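Local coordinates for aminopeptidase (Aneurinibacillus sp. AM-1, PDB 5IB9), which probably removes amino-terminal residues from peptides as a zinc-dependent aminopeptidase of the M28 family, and here holds an inhibitor at its metal centre, at residues A[218-230]-A[290-302]. Sequence-based numbering, arbitrary orientation.
Sequences NTNDIIIIGSHHD and EIKRTIGMFQLDM. With ZN (zinc ion), chain C; BES (2-(3-amino-2-hydroxy-4-phenyl-butyrylamino)-4-methyl-pentanoic acid), chain H.
R293 meets N220 and I222 where two parallel strands begin, and its side chain can be followed outward atom by atom. R293 CB lies 3.4 Å from N220 O; CG and CD pass the same oxygen, CD also touching N220 CB. A bend at chi3 (-59°) then turns the guanidinium back, and R293 NH1 donates to N220 O at 2.7 Å, the carbonyl lying almost in the guanidinium plane. I222 CD1 lies over one face of the group, toward its rim, and NE forms a salt bridge with D289. Were R293 replaced by an alanine, N220 O would probably lose this donor, D289 its charged mate and I222 CD1 its flat neighbour. From I222 onward, six backbone hydrogen bonds tie I222, I224 and G226 to residues 293-300, ending with L300 N to G226 O at 2.7 Å. On one face of the pair, I224 CB packs on M297 CG; on the other, I223 CG2 meets F298 CD2 at 3.8 Å, covered by helix 382-400. At the carboxyl end of strand 222-228, H228 NE2 binds zinc at 2.0 Å, while D301, just past strand 294-300, grips it through OD1 (2.1 Å) and OD2 (2.3 Å), and S346 also bonds to OD2. D240 and the inhibitor's N2 and O2 share this metal. The arrangement exemplifies active-site placement at the carboxyl ends of parallel strands, here in the two-zinc centre characteristic of M28 aminopeptidases.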
loop_
_atom_site.group_PDB
_atom_site.type_symbol
_atom_site.label_atom_id
_atom_site.label_comp_id
_atom_site.label_asym_id
_atom_site.label_seq_id
_atom_site.Cartn_x
_atom_site.Cartn_y
_atom_site.Cartn_z
ATOM N N ASN A 218 30.692 -11.345 -12.214
ATOM C CA ASN A 218 29.378 -10.906 -11.755
ATOM C C ASN A 218 29.393 -9.549 -11.072
ATOM O O ASN A 218 30.284 -9.252 -10.334
ATOM C CB ASN A 218 28.777 -11.938 -10.808
ATOM C CG ASN A 218 28.224 -13.141 -11.510
ATOM O OD1 ASN A 218 27.965 -13.132 -12.663
ATOM N ND2 ASN A 218 27.962 -14.155 -10.756
ATOM N N THR A 219 28.383 -8.730 -11.364
ATOM C CA THR A 219 28.206 -7.440 -10.784
ATOM C C THR A 219 27.026 -7.642 -9.797
ATOM O O THR A 219 26.366 -8.718 -9.766
ATOM C CB THR A 219 27.820 -6.345 -11.811
ATOM O OG1 THR A 219 26.452 -6.529 -12.142
ATOM C CG2 THR A 219 28.657 -6.356 -13.085
ATOM N N ASN A 220 26.807 -6.565 -9.064
ATOM C CA ASN A 220 25.671 -6.340 -8.155
ATOM C C ASN A 220 24.514 -5.673 -8.808
ATOM O O ASN A 220 23.497 -5.508 -8.128
ATOM C CB ASN A 220 26.114 -5.372 -6.983
ATOM C CG ASN A 220 27.060 -6.042 -6.026
ATOM O OD1 ASN A 220 28.025 -5.407 -5.518
ATOM N ND2 ASN A 220 26.839 -7.352 -5.792
ATOM N N ASP A 221 24.568 -5.463 -10.124
ATOM C CA ASP A 221 23.520 -4.638 -10.747
ATOM C C ASP A 221 22.272 -5.490 -11.051
ATOM O O ASP A 221 22.314 -6.716 -11.189
ATOM C CB ASP A 221 23.983 -4.119 -12.106
ATOM C CG ASP A 221 25.209 -3.194 -12.041
ATOM O OD1 ASP A 221 25.529 -2.654 -10.921
ATOM O OD2 ASP A 221 25.763 -2.879 -13.135
ATOM N N ILE A 222 21.114 -4.803 -11.067
ATOM C CA ILE A 222 19.835 -5.399 -11.462
ATOM C C ILE A 222 19.197 -4.563 -12.606
ATOM O O ILE A 222 19.264 -3.344 -12.567
ATOM C CB ILE A 222 18.814 -5.331 -10.277
ATOM C CG1 ILE A 222 19.406 -6.110 -9.057
ATOM C CG2 ILE A 222 17.511 -6.037 -10.630
ATOM C CD1 ILE A 222 18.578 -5.710 -7.731
ATOM N N ILE A 223 18.616 -5.257 -13.586
ATOM C CA ILE A 223 17.780 -4.608 -14.612
ATOM C C ILE A 223 16.402 -5.295 -14.528
ATOM O O ILE A 223 16.295 -6.484 -14.432
ATOM C CB ILE A 223 18.348 -4.812 -16.018
ATOM C CG1 ILE A 223 19.555 -3.944 -16.066
ATOM C CG2 ILE A 223 17.323 -4.233 -16.972
ATOM C CD1 ILE A 223 20.388 -4.091 -17.383
ATOM N N ILE A 224 15.346 -4.449 -14.561
ATOM C CA ILE A 224 13.890 -4.884 -14.642
ATOM C C ILE A 224 13.391 -4.656 -16.035
ATOM O O ILE A 224 13.668 -3.587 -16.655
ATOM C CB ILE A 224 13.075 -4.124 -13.633
ATOM C CG1 ILE A 224 13.603 -4.398 -12.191
ATOM C CG2 ILE A 224 11.664 -4.541 -13.715
ATOM C CD1 ILE A 224 12.904 -3.546 -11.108
ATOM N N ILE A 225 12.784 -5.728 -16.587
ATOM C CA ILE A 225 12.045 -5.590 -17.922
ATOM C C ILE A 225 10.630 -5.885 -17.562
ATOM O O ILE A 225 10.333 -7.013 -17.094
ATOM C CB ILE A 225 12.620 -6.593 -18.921
ATOM C CG1 ILE A 225 14.166 -6.450 -19.144
ATOM C CG2 ILE A 225 11.909 -6.460 -20.271
ATOM C CD1 ILE A 225 15.003 -7.325 -18.147
ATOM N N GLY A 226 9.766 -4.933 -17.836
ATOM C CA GLY A 226 8.343 -5.056 -17.405
ATOM C C GLY A 226 7.347 -4.853 -18.582
ATOM O O GLY A 226 7.667 -4.269 -19.622
ATOM N N SER A 227 6.128 -5.273 -18.283
ATOM C CA SER A 227 4.926 -5.071 -19.139
ATOM C C SER A 227 3.779 -5.288 -18.217
ATOM O O SER A 227 3.947 -5.673 -17.055
ATOM C CB SER A 227 4.904 -6.052 -20.352
ATOM O OG SER A 227 5.090 -7.392 -19.820
ATOM N N HIS A 228 2.556 -5.038 -18.684
ATOM C CA HIS A 228 1.347 -5.339 -17.875
ATOM C C HIS A 228 0.432 -6.325 -18.585
ATOM O O HIS A 228 0.331 -6.311 -19.829
ATOM C CB HIS A 228 0.549 -4.034 -17.471
ATOM C CG HIS A 228 -0.101 -3.275 -18.623
ATOM N ND1 HIS A 228 -1.447 -3.481 -18.967
ATOM C CD2 HIS A 228 0.348 -2.233 -19.324
ATOM C CE1 HIS A 228 -1.732 -2.593 -19.952
ATOM N NE2 HIS A 228 -0.664 -1.858 -20.192
ATOM N N HIS A 229 -0.166 -7.187 -17.776
ATOM C CA HIS A 229 -0.992 -8.274 -18.351
ATOM C C HIS A 229 -2.489 -8.104 -18.311
ATOM O O HIS A 229 -3.151 -8.958 -18.830
ATOM C CB HIS A 229 -0.574 -9.655 -17.746
ATOM C CG HIS A 229 -0.545 -9.690 -16.241
ATOM N ND1 HIS A 229 -1.548 -9.397 -15.347
ATOM C CD2 HIS A 229 0.553 -9.994 -15.504
ATOM C CE1 HIS A 229 -1.068 -9.524 -14.085
ATOM N NE2 HIS A 229 0.200 -9.925 -14.200
ATOM N N ASP A 230 -2.926 -6.969 -17.785
ATOM C CA ASP A 230 -4.382 -6.658 -17.828
ATOM C C ASP A 230 -4.684 -5.731 -19.010
ATOM O O ASP A 230 -3.788 -5.078 -19.583
ATOM C CB ASP A 230 -4.808 -5.953 -16.551
ATOM C CG ASP A 230 -4.166 -4.602 -16.315
ATOM O OD1 ASP A 230 -2.912 -4.418 -16.482
ATOM O OD2 ASP A 230 -4.917 -3.665 -15.965
ATOM N N GLU A 290 18.200 -3.192 -3.013
ATOM C CA GLU A 290 17.669 -3.476 -4.385
ATOM C C GLU A 290 17.442 -2.227 -5.137
ATOM O O GLU A 290 17.838 -2.195 -6.333
ATOM C CB GLU A 290 16.383 -4.284 -4.260
ATOM C CG GLU A 290 16.663 -5.736 -3.760
ATOM C CD GLU A 290 15.353 -6.432 -3.573
ATOM O OE1 GLU A 290 14.444 -6.004 -2.818
ATOM O OE2 GLU A 290 15.087 -7.466 -4.211
ATOM N N ILE A 291 16.864 -1.173 -4.536
ATOM C CA ILE A 291 16.631 0.025 -5.279
ATOM C C ILE A 291 17.971 0.640 -5.758
ATOM O O ILE A 291 18.109 1.059 -6.965
ATOM C CB ILE A 291 15.890 1.028 -4.400
ATOM C CG1 ILE A 291 14.462 0.488 -4.170
ATOM C CG2 ILE A 291 15.782 2.461 -5.067
ATOM C CD1 ILE A 291 13.694 1.199 -3.056
ATOM N N LYS A 292 18.954 0.748 -4.847
ATOM C CA LYS A 292 20.269 1.354 -5.232
ATOM C C LYS A 292 20.960 0.539 -6.331
ATOM O O LYS A 292 21.721 1.169 -7.149
ATOM C CB LYS A 292 21.179 1.430 -3.985
ATOM C CG LYS A 292 20.648 2.440 -2.995
ATOM C CD LYS A 292 21.546 2.639 -1.755
ATOM C CE LYS A 292 20.857 3.633 -0.789
ATOM N NZ LYS A 292 20.756 2.932 0.526
ATOM N N ARG A 293 20.715 -0.758 -6.408
ATOM C CA ARG A 293 21.462 -1.598 -7.363
ATOM C C ARG A 293 20.703 -1.702 -8.678
ATOM O O ARG A 293 21.250 -2.321 -9.623
ATOM C CB ARG A 293 21.621 -3.030 -6.793
ATOM C CG ARG A 293 22.551 -2.960 -5.654
ATOM C CD ARG A 293 22.837 -4.231 -5.147
ATOM N NE ARG A 293 21.767 -5.073 -4.660
ATOM C CZ ARG A 293 21.370 -6.253 -5.164
ATOM N NH1 ARG A 293 21.870 -6.717 -6.274
ATOM N NH2 ARG A 293 20.471 -7.018 -4.501
ATOM N N THR A 294 19.464 -1.182 -8.790
ATOM C CA THR A 294 18.722 -1.340 -10.060
ATOM C C THR A 294 19.122 -0.217 -11.004
ATOM O O THR A 294 18.824 0.988 -10.820
ATOM C CB THR A 294 17.217 -1.266 -9.719
ATOM O OG1 THR A 294 16.845 -2.378 -8.939
ATOM C CG2 THR A 294 16.455 -1.486 -11.111
ATOM N N ILE A 295 19.883 -0.634 -12.022
ATOM C CA ILE A 295 20.460 0.310 -12.950
ATOM C C ILE A 295 19.551 0.749 -14.080
ATOM O O ILE A 295 19.805 1.761 -14.724
ATOM C CB ILE A 295 21.795 -0.156 -13.538
ATOM C CG1 ILE A 295 21.540 -1.390 -14.356
ATOM C CG2 ILE A 295 22.905 -0.440 -12.377
ATOM C CD1 ILE A 295 22.915 -1.833 -15.136
ATOM N N GLY A 296 18.441 0.036 -14.219
ATOM C CA GLY A 296 17.496 0.459 -15.240
ATOM C C GLY A 296 16.224 -0.411 -15.194
ATOM O O GLY A 296 16.281 -1.611 -14.859
ATOM N N MET A 297 15.125 0.211 -15.576
ATOM C CA MET A 297 13.862 -0.487 -15.704
ATOM C C MET A 297 13.333 -0.105 -17.087
ATOM O O MET A 297 13.167 1.076 -17.440
ATOM C CB MET A 297 12.831 -0.094 -14.585
ATOM C CG MET A 297 11.482 -0.901 -14.605
ATOM S SD MET A 297 10.334 -0.137 -15.720
ATOM C CE MET A 297 9.098 -1.441 -15.672
ATOM N N PHE A 298 13.149 -1.146 -17.914
ATOM C CA PHE A 298 12.594 -1.074 -19.308
ATOM C C PHE A 298 11.157 -1.477 -19.266
ATOM O O PHE A 298 10.849 -2.598 -18.948
ATOM C CB PHE A 298 13.347 -1.995 -20.240
ATOM C CG PHE A 298 14.805 -1.658 -20.437
ATOM C CD1 PHE A 298 15.221 -1.217 -21.736
ATOM C CD2 PHE A 298 15.770 -1.795 -19.433
ATOM C CE1 PHE A 298 16.548 -0.926 -21.958
ATOM C CE2 PHE A 298 17.127 -1.484 -19.682
ATOM C CZ PHE A 298 17.515 -1.063 -20.930
ATOM N N GLN A 299 10.230 -0.576 -19.559
ATOM C CA GLN A 299 8.798 -0.872 -19.645
ATOM C C GLN A 299 8.293 -1.031 -21.083
ATOM O O GLN A 299 8.621 -0.183 -21.927
ATOM C CB GLN A 299 8.002 0.232 -18.947
ATOM C CG GLN A 299 6.476 0.071 -19.142
ATOM C CD GLN A 299 5.865 -1.124 -18.356
ATOM O OE1 GLN A 299 6.531 -1.817 -17.645
ATOM N NE2 GLN A 299 4.558 -1.300 -18.421
ATOM N N LEU A 300 7.691 -2.176 -21.386
ATOM C CA LEU A 300 7.223 -2.445 -22.803
ATOM C C LEU A 300 5.701 -2.386 -22.766
ATOM O O LEU A 300 5.033 -3.193 -22.119
ATOM C CB LEU A 300 7.667 -3.896 -23.126
ATOM C CG LEU A 300 9.195 -4.167 -23.115
ATOM C CD1 LEU A 300 9.385 -5.621 -23.045
ATOM C CD2 LEU A 300 9.613 -3.791 -24.586
ATOM N N ASP A 301 5.174 -1.355 -23.435
ATOM C CA ASP A 301 3.658 -1.192 -23.471
ATOM C C ASP A 301 3.327 -0.655 -24.863
ATOM O O ASP A 301 3.757 0.460 -25.196
ATOM C CB ASP A 301 3.316 -0.194 -22.412
ATOM C CG ASP A 301 1.799 -0.196 -21.994
ATOM O OD1 ASP A 301 1.018 -0.857 -22.691
ATOM O OD2 ASP A 301 1.381 0.310 -20.931
ATOM N N MET A 302 2.530 -1.432 -25.575
ATOM C CA MET A 302 2.121 -1.173 -26.948
ATOM C C MET A 302 3.271 -1.157 -27.925
ATOM O O MET A 302 3.684 -0.125 -28.356
ATOM C CB MET A 302 1.279 0.096 -26.981
ATOM C CG MET A 302 0.057 -0.142 -26.268
ATOM S SD MET A 302 -1.050 1.288 -25.986
ATOM C CE MET A 302 -1.314 1.865 -27.646
HETATM ZN ZN ZN C . -0.716 -0.393 -21.593
HETATM N N2 BES H . -0.446 1.939 -22.635
HETATM C C1 BES H . -1.258 2.903 -21.892
HETATM C C6 BES H . -0.463 4.200 -21.768
HETATM C C7 BES H . -0.240 5.039 -23.022
HETATM C C8 BES H . -1.231 5.208 -24.022
HETATM C C12 BES H . 1.001 5.699 -23.155
HETATM C C9 BES H . -0.962 6.032 -25.135
HETATM C C11 BES H . 1.273 6.525 -24.282
HETATM C C10 BES H . 0.285 6.677 -25.267
HETATM C C2 BES H . -1.619 2.333 -20.515
HETATM O O2 BES H . -2.036 1.014 -20.862
HETATM C C3 BES H . -2.778 3.140 -20.040
HETATM O O3 BES H . -3.830 3.053 -20.664
HETATM N N1 BES H . -2.577 3.948 -19.056
HETATM C C4 BES H . -3.669 4.821 -18.613
HETATM C C13 BES H . -3.052 5.593 -17.460
HETATM C C14 BES H . -2.640 4.727 -16.265
HETATM C C15 BES H . -2.185 5.731 -15.213
HETATM C C16 BES H . -3.725 3.780 -15.749
HETATM C C5 BES H . -4.045 5.889 -19.632
HETATM O O1 BES H . -5.162 6.473 -19.515
HETATM O O4 BES H . -3.288 6.214 -20.564
#